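Nitronate monooxygenase family protein (Pseudomonas aeruginosa, PDB 4QIT) uses FMN and molecular oxygen to oxidise alkyl nitronates, the toxin propionate 3-nitronate being the best substrate and the presumed physiological one. Local coordinates at residues A259-L264 with A329-G333; R268-A273 with R284-N288. The protein carries 1 engineered substitution. All blocks are in the same frame, centred on the assembly; numbering follows the deposited sequence.

Contact 1 (A259-L264 with A329-G333). With FMN (flavin mononucleotide), chain C; NIE (nitroethane), chain D.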
ATOM      1  N   ALA A 259     -16.954  10.952 -19.396  1.00 12.42           N
ATOM      2  CA  ALA A 259     -17.147  11.109 -17.962  1.00 11.59           C
ATOM      3  C   ALA A 259     -15.940  10.562 -17.192  1.00 10.60           C
ATOM      4  O   ALA A 259     -15.517  11.147 -16.190  1.00 10.26           O
ATOM      5  CB  ALA A 259     -18.435  10.434 -17.515  1.00 13.17           C
ATOM      6  N   TYR A 260     -15.398   9.443 -17.657  1.00 11.32           N
ATOM      7  CA  TYR A 260     -14.217   8.838 -17.037  1.00  9.95           C
ATOM      8  C   TYR A 260     -13.024   9.789 -17.134  1.00 10.43           C
ATOM      9  O   TYR A 260     -12.316  10.029 -16.150  1.00  9.76           O
ATOM     10  CB  TYR A 260     -13.946   7.518 -17.752  1.00 10.74           C
ATOM     11  CG  TYR A 260     -12.960   6.534 -17.138  1.00  9.76           C
ATOM     12  CD1 TYR A 260     -12.200   6.842 -16.010  1.00 10.40           C
ATOM     13  CD2 TYR A 260     -12.801   5.281 -17.713  1.00  9.96           C
ATOM     14  CE1 TYR A 260     -11.299   5.909 -15.489  1.00  9.86           C
ATOM     15  CE2 TYR A 260     -11.921   4.353 -17.202  1.00 11.21           C
ATOM     16  CZ  TYR A 260     -11.173   4.663 -16.092  1.00 10.29           C
ATOM     17  OH  TYR A 260     -10.290   3.705 -15.618  1.00 11.27           O
ATOM     18  N   ARG A 261     -12.805  10.358 -18.317  1.00 12.14           N
ATOM     19  CA  ARG A 261     -11.710  11.308 -18.506  1.00 13.13           C
ATOM     20  C   ARG A 261     -11.869  12.538 -17.617  1.00 12.91           C
ATOM     21  O   ARG A 261     -10.917  12.955 -16.951  1.00 12.18           O
ATOM     22  CB  ARG A 261     -11.602  11.714 -19.983  1.00 12.72           C
ATOM     23  CG  ARG A 261     -11.299  10.547 -20.897  1.00 13.28           C
ATOM     24  CD  ARG A 261     -11.505  10.914 -22.354  1.00 12.44           C
ATOM     25  NE  ARG A 261     -11.464   9.722 -23.196  1.00 13.37           N
ATOM     26  CZ  ARG A 261     -10.348   9.174 -23.664  1.00 15.08           C
ATOM     27  NH1 ARG A 261      -9.167   9.733 -23.404  1.00 14.67           N
ATOM     28  NH2 ARG A 261     -10.417   8.074 -24.399  1.00 17.06           N
ATOM     29  N   GLU A 262     -13.070  13.105 -17.594  1.00 13.00           N
ATOM     30  CA  GLU A 262     -13.368  14.249 -16.725  1.00 14.22           C
ATOM     31  C   GLU A 262     -13.127  13.915 -15.246  1.00 12.74           C
ATOM     32  O   GLU A 262     -12.535  14.711 -14.512  1.00 14.04           O
ATOM     33  CB  GLU A 262     -14.814  14.708 -16.928  1.00 16.14           C
ATOM     34  CG  GLU A 262     -15.327  15.669 -15.883  1.00 25.19           C
ATOM     35  CD  GLU A 262     -16.779  16.058 -16.106  1.00 32.83           C
ATOM     36  OE1 GLU A 262     -17.644  15.153 -16.183  1.00 33.54           O
ATOM     37  OE2 GLU A 262     -17.054  17.273 -16.206  1.00 38.93           O
ATOM     38  N   ALA A 263     -13.588  12.739 -14.822  1.00 11.18           N
ATOM     39  CA  ALA A 263     -13.408  12.267 -13.451  1.00 12.47           C
ATOM     40  C   ALA A 263     -11.929  12.186 -13.082  1.00 12.54           C
ATOM     41  O   ALA A 263     -11.513  12.657 -12.017  1.00 12.59           O
ATOM     42  CB  ALA A 263     -14.055  10.902 -13.284  1.00 12.05           C
ATOM     43  N   LEU A 264     -11.138  11.591 -13.969  1.00 11.71           N
ATOM     44  CA  LEU A 264      -9.728  11.355 -13.690  1.00 12.76           C
ATOM     45  C   LEU A 264      -8.910  12.652 -13.762  1.00 14.67           C
ATOM     46  O   LEU A 264      -7.899  12.791 -13.069  1.00 15.09           O
ATOM     47  CB  LEU A 264      -9.177  10.266 -14.623  1.00 13.04           C
ATOM     48  CG  LEU A 264      -7.711   9.859 -14.476  1.00 14.78           C
ATOM     49  CD1 LEU A 264      -7.417   9.424 -13.034  1.00 14.89           C
ATOM     50  CD2 LEU A 264      -7.416   8.741 -15.456  1.00 14.43           C
ATOM     51  N   ALA A 329     -17.666   2.426 -13.760  1.00 11.06           N
ATOM     52  CA  ALA A 329     -16.411   1.822 -13.333  1.00 12.94           C
ATOM     53  C   ALA A 329     -15.276   2.719 -13.813  1.00 12.03           C
ATOM     54  O   ALA A 329     -14.874   2.677 -14.984  1.00 14.78           O
ATOM     55  CB  ALA A 329     -16.264   0.414 -13.900  1.00 14.35           C
ATOM     56  N   GLN A 330     -14.776   3.555 -12.909  1.00  8.72           N
ATOM     57  CA  GLN A 330     -13.723   4.501 -13.250  1.00  8.91           C
ATOM     58  C   GLN A 330     -12.474   4.108 -12.489  1.00  9.76           C
ATOM     59  O   GLN A 330     -12.110   4.715 -11.482  1.00  9.81           O
ATOM     60  CB  GLN A 330     -14.190   5.934 -12.952  1.00  8.03           C
ATOM     61  CG  GLN A 330     -15.354   6.338 -13.884  1.00 10.08           C
ATOM     62  CD  GLN A 330     -16.112   7.571 -13.435  1.00 11.26           C
ATOM     63  OE1 GLN A 330     -16.057   7.970 -12.275  1.00 12.13           O
ATOM     64  NE2 GLN A 330     -16.848   8.176 -14.366  1.00 10.27           N
ATOM     65  N   TRP A 331     -11.833   3.050 -12.969  1.00  8.52           N
ATOM     66  CA  TRP A 331     -10.675   2.502 -12.278  1.00  9.71           C
ATOM     67  C   TRP A 331      -9.469   3.453 -12.334  1.00  9.57           C
ATOM     68  O   TRP A 331      -9.228   4.126 -13.332  1.00  8.99           O
ATOM     69  CB  TRP A 331     -10.301   1.149 -12.869  1.00 10.77           C
ATOM     70  CG  TRP A 331     -11.442   0.163 -12.982  1.00 12.79           C
ATOM     71  CD1 TRP A 331     -11.893  -0.433 -14.125  1.00 22.79           C
ATOM     72  CD2 TRP A 331     -12.266  -0.327 -11.916  1.00 12.95           C
ATOM     73  NE1 TRP A 331     -12.946  -1.276 -13.831  1.00 20.72           N
ATOM     74  CE2 TRP A 331     -13.191  -1.227 -12.495  1.00 19.68           C
ATOM     75  CE3 TRP A 331     -12.313  -0.090 -10.545  1.00 16.21           C
ATOM     76  CZ2 TRP A 331     -14.149  -1.895 -11.722  1.00 16.80           C
ATOM     77  CZ3 TRP A 331     -13.276  -0.753  -9.787  1.00 17.89           C
ATOM     78  CH2 TRP A 331     -14.171  -1.646 -10.380  1.00 17.98           C
ATOM     79  N   ALA A 332      -8.708   3.491 -11.246  1.00  9.21           N
ATOM     80  CA  ALA A 332      -7.550   4.362 -11.141  1.00  8.90           C
ATOM     81  C   ALA A 332      -6.682   3.911  -9.976  1.00  8.03           C
ATOM     82  O   ALA A 332      -7.204   3.498  -8.943  1.00  8.69           O
ATOM     83  CB  ALA A 332      -7.990   5.816 -10.947  1.00  9.40           C
ATOM     84  N   GLY A 333      -5.365   3.997 -10.163  1.00  7.40           N
ATOM     85  CA  GLY A 333      -4.394   3.676  -9.128  1.00  7.36           C
ATOM     86  C   GLY A 333      -4.121   4.852  -8.205  1.00  7.17           C
ATOM     87  O   GLY A 333      -4.622   5.968  -8.423  1.00  7.58           O
TER
HETATM   88  N1  FMN C 401      -5.282  -6.024 -15.213  1.00 26.23           N
HETATM   89  C2  FMN C 401      -5.628  -7.184 -15.894  1.00 22.75           C
HETATM   90  O2  FMN C 401      -4.961  -8.196 -15.721  1.00 31.43           O
HETATM   91  N3  FMN C 401      -6.683  -7.213 -16.778  1.00 21.59           N
HETATM   92  C4  FMN C 401      -7.426  -6.066 -16.961  1.00 21.28           C
HETATM   93  O4  FMN C 401      -8.383  -6.046 -17.729  1.00 20.96           O
HETATM   94  C4A FMN C 401      -7.092  -4.912 -16.277  1.00 27.42           C
HETATM   95  N5  FMN C 401      -7.854  -3.792 -16.481  1.00 27.68           N
HETATM   96  C5A FMN C 401      -7.549  -2.616 -15.839  1.00 23.83           C
HETATM   97  C6  FMN C 401      -8.342  -1.504 -16.089  1.00 22.71           C
HETATM   98  C7  FMN C 401      -8.069  -0.297 -15.480  1.00 21.93           C
HETATM   99  C7M FMN C 401      -8.959   0.865 -15.820  1.00 23.97           C
HETATM  100  C8  FMN C 401      -7.003  -0.201 -14.586  1.00 21.00           C
HETATM  101  C8M FMN C 401      -6.708   1.103 -13.900  1.00 22.62           C
HETATM  102  C9  FMN C 401      -6.210  -1.326 -14.332  1.00 23.22           C
HETATM  103  C9A FMN C 401      -6.475  -2.547 -14.963  1.00 24.50           C
HETATM  104  N10 FMN C 401      -5.700  -3.686 -14.739  1.00 25.57           N
HETATM  105  C10 FMN C 401      -6.018  -4.872 -15.396  1.00 24.26           C
HETATM  106  C1' FMN C 401      -4.548  -3.643 -13.766  1.00 23.08           C
HETATM  107  C2' FMN C 401      -3.214  -3.346 -14.429  1.00 23.73           C
HETATM  108  O2' FMN C 401      -2.761  -4.493 -15.100  1.00 23.23           O
HETATM  109  C3' FMN C 401      -2.162  -2.965 -13.396  1.00 20.65           C
HETATM  110  O3' FMN C 401      -2.158  -3.847 -12.293  1.00 19.08           O
HETATM  111  C4' FMN C 401      -2.501  -1.584 -12.882  1.00 18.01           C
HETATM  112  O4' FMN C 401      -3.027  -0.802 -13.938  1.00 20.42           O
HETATM  113  C5' FMN C 401      -1.228  -0.928 -12.377  1.00 17.85           C
HETATM  114  O5' FMN C 401      -1.668   0.129 -11.581  1.00 10.56           O
HETATM  115  P   FMN C 401      -1.607   1.636 -12.088  1.00  7.93           P
HETATM  116  O1P FMN C 401      -0.572   1.760 -13.174  1.00 10.49           O
HETATM  117  O2P FMN C 401      -1.316   2.480 -10.884  1.00  8.78           O
HETATM  118  O3P FMN C 401      -2.963   1.911 -12.647  1.00 10.36           O
HETATM  119  N3  NIE D 402     -10.297  -4.146 -14.057  1.00 29.80           N
HETATM  120  C1  NIE D 402     -10.430  -6.512 -14.185  1.00 26.38           C
HETATM  121  C2  NIE D 402     -10.823  -5.207 -14.841  1.00 26.71           C
HETATM  122  O4  NIE D 402      -9.133  -4.212 -13.671  1.00 26.09           O
HETATM  123  O5  NIE D 402     -11.167  -3.307 -13.424  1.00 33.58           O
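Ala-329 meets the ring of Tyr-260 through its carbonyl: Ala-329 O stands 4.0 Å above the ring plane, displaced toward the rim. Gln-330 comes in over the same face, its CA 3.9 Å from the centroid of the Tyr-260 ring, a CH-pi contact. The aliphatic part of Gln-330 and the Tyr-260 side chain lie alongside and point opposite ways, with amide and ring planes 24° apart. Extended beyond CG, Gln-330 carries its amide up to helix 258-265 between Ala-259 and Ala-263, where OE1 lies 3.7 Å from Ala-263 CB and also meets Arg-268. Trp-331 gives the polar link. Its carbonyl O receives the phenol of Tyr-260 at 2.6 Å from OH, in the carbonyl plane and on a lone pair. The hydroxyl reaches that oxygen with Tyr-260 CG anti to the backbone N (chi1 -167°). FMN sits in the TIM-barrel fold beside this contact, and both residues meet the same methyl of its dimethylbenzene ring, C7M being 3.1 Å from Tyr-260 OH and 3.3 Å from Trp-331 CB. The indole turns away from the helix toward nitroethane, with NE1 2.7 Å from NIE O5. Ala-332 then packs its CB against Leu-264 CD1 at 4.2 Å, while Gly-333 N donates a hydrogen bond to Thr-246 OG1.

Contact 2 (R268-A273 with R284-N288)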
ATOM      1  N   ARG A 268     -11.731  14.506  -8.131  1.00 13.30           N
ATOM      2  CA  ARG A 268     -11.955  13.145  -7.642  1.00 11.98           C
ATOM      3  C   ARG A 268     -10.685  12.292  -7.700  1.00 14.29           C
ATOM      4  O   ARG A 268     -10.558  11.320  -6.958  1.00 13.18           O
ATOM      5  CB  ARG A 268     -13.095  12.464  -8.398  1.00 11.94           C
ATOM      6  CG  ARG A 268     -14.455  13.105  -8.146  1.00 12.54           C
ATOM      7  CD  ARG A 268     -15.532  12.492  -9.037  1.00 14.76           C
ATOM      8  NE  ARG A 268     -15.614  11.045  -8.828  1.00 14.15           N
ATOM      9  CZ  ARG A 268     -16.013  10.173  -9.744  1.00 12.23           C
ATOM     10  NH1 ARG A 268     -16.400  10.595 -10.939  1.00 13.56           N
ATOM     11  NH2 ARG A 268     -16.035   8.876  -9.452  1.00 11.43           N
ATOM     12  N   ALA A 269      -9.734  12.679  -8.547  1.00 13.53           N
ATOM     13  CA  ALA A 269      -8.474  11.936  -8.670  1.00 14.43           C
ATOM     14  C   ALA A 269      -7.641  11.968  -7.390  1.00 15.49           C
ATOM     15  O   ALA A 269      -6.680  11.203  -7.240  1.00 15.69           O
ATOM     16  CB  ALA A 269      -7.653  12.448  -9.865  1.00 14.51           C
ATOM     17  N   ALA A 270      -8.015  12.841  -6.461  1.00 13.86           N
ATOM     18  CA  ALA A 270      -7.309  12.940  -5.189  1.00 15.92           C
ATOM     19  C   ALA A 270      -7.514  11.720  -4.299  1.00 14.38           C
ATOM     20  O   ALA A 270      -6.771  11.527  -3.340  1.00 17.84           O
ATOM     21  CB  ALA A 270      -7.714  14.204  -4.448  1.00 18.53           C
ATOM     22  N   ARG A 271      -8.526  10.903  -4.573  1.00 11.12           N
ATOM     23  CA  ARG A 271      -8.749   9.757  -3.691  1.00 13.82           C
ATOM     24  C   ARG A 271      -9.325   8.547  -4.431  1.00 13.13           C
ATOM     25  O   ARG A 271     -10.326   8.644  -5.154  1.00 14.57           O
ATOM     26  CB  ARG A 271      -9.621  10.179  -2.494  1.00 16.86           C
ATOM     27  CG  ARG A 271      -9.892   9.118  -1.412  1.00 22.45           C
ATOM     28  CD  ARG A 271      -8.741   8.886  -0.412  1.00 20.31           C
ATOM     29  NE  ARG A 271      -8.139  10.089   0.178  1.00 23.83           N
ATOM     30  CZ  ARG A 271      -8.225  10.455   1.456  1.00 28.00           C
ATOM     31  NH1 ARG A 271      -8.914   9.730   2.328  1.00 33.98           N
ATOM     32  NH2 ARG A 271      -7.601  11.557   1.866  1.00 19.37           N
ATOM     33  N   THR A 272      -8.637   7.418  -4.302  1.00 11.18           N
ATOM     34  CA  THR A 272      -9.161   6.146  -4.796  1.00  8.78           C
ATOM     35  C   THR A 272      -9.540   5.256  -3.618  1.00 10.59           C
ATOM     36  O   THR A 272      -9.120   5.486  -2.483  1.00 10.24           O
ATOM     37  CB  THR A 272      -8.154   5.380  -5.685  1.00  8.42           C
ATOM     38  OG1 THR A 272      -7.040   4.938  -4.890  1.00  9.58           O
ATOM     39  CG2 THR A 272      -7.660   6.252  -6.845  1.00  9.68           C
ATOM     40  N   ALA A 273     -10.332   4.229  -3.884  1.00  9.20           N
ATOM     41  CA  ALA A 273     -10.707   3.274  -2.847  1.00  9.22           C
ATOM     42  C   ALA A 273     -10.919   1.905  -3.454  1.00  9.16           C
ATOM     43  O   ALA A 273     -11.114   1.770  -4.669  1.00  9.15           O
ATOM     44  CB  ALA A 273     -11.970   3.732  -2.120  1.00 12.01           C
ATOM     45  N   ARG A 284      -9.801  -1.272  -7.424  1.00  7.73           N
ATOM     46  CA  ARG A 284      -9.539   0.101  -7.034  1.00  7.80           C
ATOM     47  C   ARG A 284      -9.989   1.118  -8.079  1.00  6.97           C
ATOM     48  O   ARG A 284      -9.605   1.037  -9.246  1.00  8.13           O
ATOM     49  CB  ARG A 284      -8.050   0.306  -6.755  1.00  6.11           C
ATOM     50  CG  ARG A 284      -7.732   1.761  -6.346  1.00  6.94           C
ATOM     51  CD  ARG A 284      -6.234   2.008  -6.077  1.00  7.32           C
ATOM     52  NE  ARG A 284      -5.735   1.149  -5.002  1.00  6.24           N
ATOM     53  CZ  ARG A 284      -6.015   1.306  -3.713  1.00  7.25           C
ATOM     54  NH1 ARG A 284      -6.795   2.306  -3.297  1.00  7.76           N
ATOM     55  NH2 ARG A 284      -5.525   0.434  -2.839  1.00  8.06           N
ATOM     56  N   GLY A 285     -10.772   2.099  -7.652  1.00  8.27           N
ATOM     57  CA  GLY A 285     -11.141   3.170  -8.559  1.00  7.94           C
ATOM     58  C   GLY A 285     -11.590   4.413  -7.835  1.00  8.31           C
ATOM     59  O   GLY A 285     -11.425   4.535  -6.621  1.00  8.63           O
ATOM     60  N   LEU A 286     -12.160   5.344  -8.594  1.00  8.94           N
ATOM     61  CA  LEU A 286     -12.660   6.603  -8.040  1.00  8.71           C
ATOM     62  C   LEU A 286     -14.046   6.339  -7.448  1.00  9.93           C
ATOM     63  O   LEU A 286     -14.986   6.011  -8.177  1.00 10.69           O
ATOM     64  CB  LEU A 286     -12.734   7.664  -9.150  1.00  8.11           C
ATOM     65  CG  LEU A 286     -11.451   7.855  -9.965  1.00  7.46           C
ATOM     66  CD1 LEU A 286     -11.639   8.815 -11.133  1.00 11.43           C
ATOM     67  CD2 LEU A 286     -10.327   8.357  -9.090  1.00 11.08           C
ATOM     68  N   PRO A 287     -14.181   6.453  -6.120  1.00  9.25           N
ATOM     69  CA  PRO A 287     -15.412   6.002  -5.457  1.00  8.22           C
ATOM     70  C   PRO A 287     -16.660   6.772  -5.887  1.00  9.55           C
ATOM     71  O   PRO A 287     -16.644   7.990  -6.116  1.00 11.62           O
ATOM     72  CB  PRO A 287     -15.120   6.210  -3.959  1.00 11.31           C
ATOM     73  CG  PRO A 287     -13.947   7.139  -3.919  1.00 13.96           C
ATOM     74  CD  PRO A 287     -13.155   6.907  -5.161  1.00  9.24           C
ATOM     75  N   ASN A 288     -17.748   6.027  -6.009  1.00  9.32           N
ATOM     76  CA  ASN A 288     -19.035   6.592  -6.384  1.00 10.80           C
ATOM     77  C   ASN A 288     -20.146   5.779  -5.725  1.00 12.30           C
ATOM     78  O   ASN A 288     -19.911   5.109  -4.726  1.00 11.97           O
ATOM     79  CB  ASN A 288     -19.177   6.670  -7.907  1.00 11.13           C
ATOM     80  CG  ASN A 288     -19.085   5.312  -8.588  1.00 11.59           C
ATOM     81  OD1 ASN A 288     -19.267   4.262  -7.968  1.00 10.49           O
ATOM     82  ND2 ASN A 288     -18.822   5.338  -9.890  1.00 10.98           N
TER
HETATM   83  O   HOH W   1     -18.748   8.013 -11.218  1.00 12.91           O
HETATM   84  O   HOH W   2     -14.589   9.745  -6.660  1.00 17.24           O
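Thr-272 and Arg-284 meet beside a short antiparallel pairing of strands 273-275 and 283-285, part of a small three-stranded sheet separate from the parallel strands of the TIM barrel. Ala-273 and Gly-285 form its hydrogen-bonded pair: Ala-273 N to Gly-285 O and Gly-285 N to Ala-273 O are both 3.0 Å and nearly straight, with N-H...O angles close to 160°. The CG-CD part of Arg-284 runs past Thr-272 OG1, roughly perpendicular to the threonine side chain. Arg-284 is extended as far as CD and bends at chi3 (-60°), which brings its guanidinium round to the threonine hydroxyl. NH1 donates to Thr-272 OG1 at 3.1 Å, with OG1 tilted 22° out of the guanidinium plane, while NH2 is held by Ile-184 O. The methyl branch of Thr-272 instead faces Leu-286, CG2 to CD2 4.1 Å.

Leu-286 also slants past the end of Arg-268, whose NH2 comes within 3.5 Å of Leu-286 CB; that NH2 is engaged by Gln-330 OE1, outside this contact. Pro-287 meets the approach to the other strand, CD 3.3 Å from Arg-271 O and CG 4.3 Å from Ala-273 CB. At the exposed end, Arg-271 turns away to a salt bridge with Glu-166 of the second subunit. A water joins Arg-268 to Pro-287: lying in the guanidinium plane, it accepts from Arg-268 NE at 2.7 Å and donates to Pro-287 O.

Overall arrangement
The centres of the two contacts are 8 Å apart, and 329-333 and 284-288 run against each other between them. Gln-330 touches both contacts: its backbone O lies 3.0 Å from Leu-286 N and its OE1 3.0 Å from Arg-268 NH2, both probable hydrogen bonds. Trp-331 CE3 lies 3.2 Å from Arg-284 O, bringing the indole of the nitroethane pocket against the strand of contact 2. Only two residues separate helix 258-265 of contact 1 from the 268-273 segment. Contact 1 touches both ligands, whereas contact 2 stands behind it as a second shell, the Arg-284 side chain being about 7 Å from FMN at the nearest atoms.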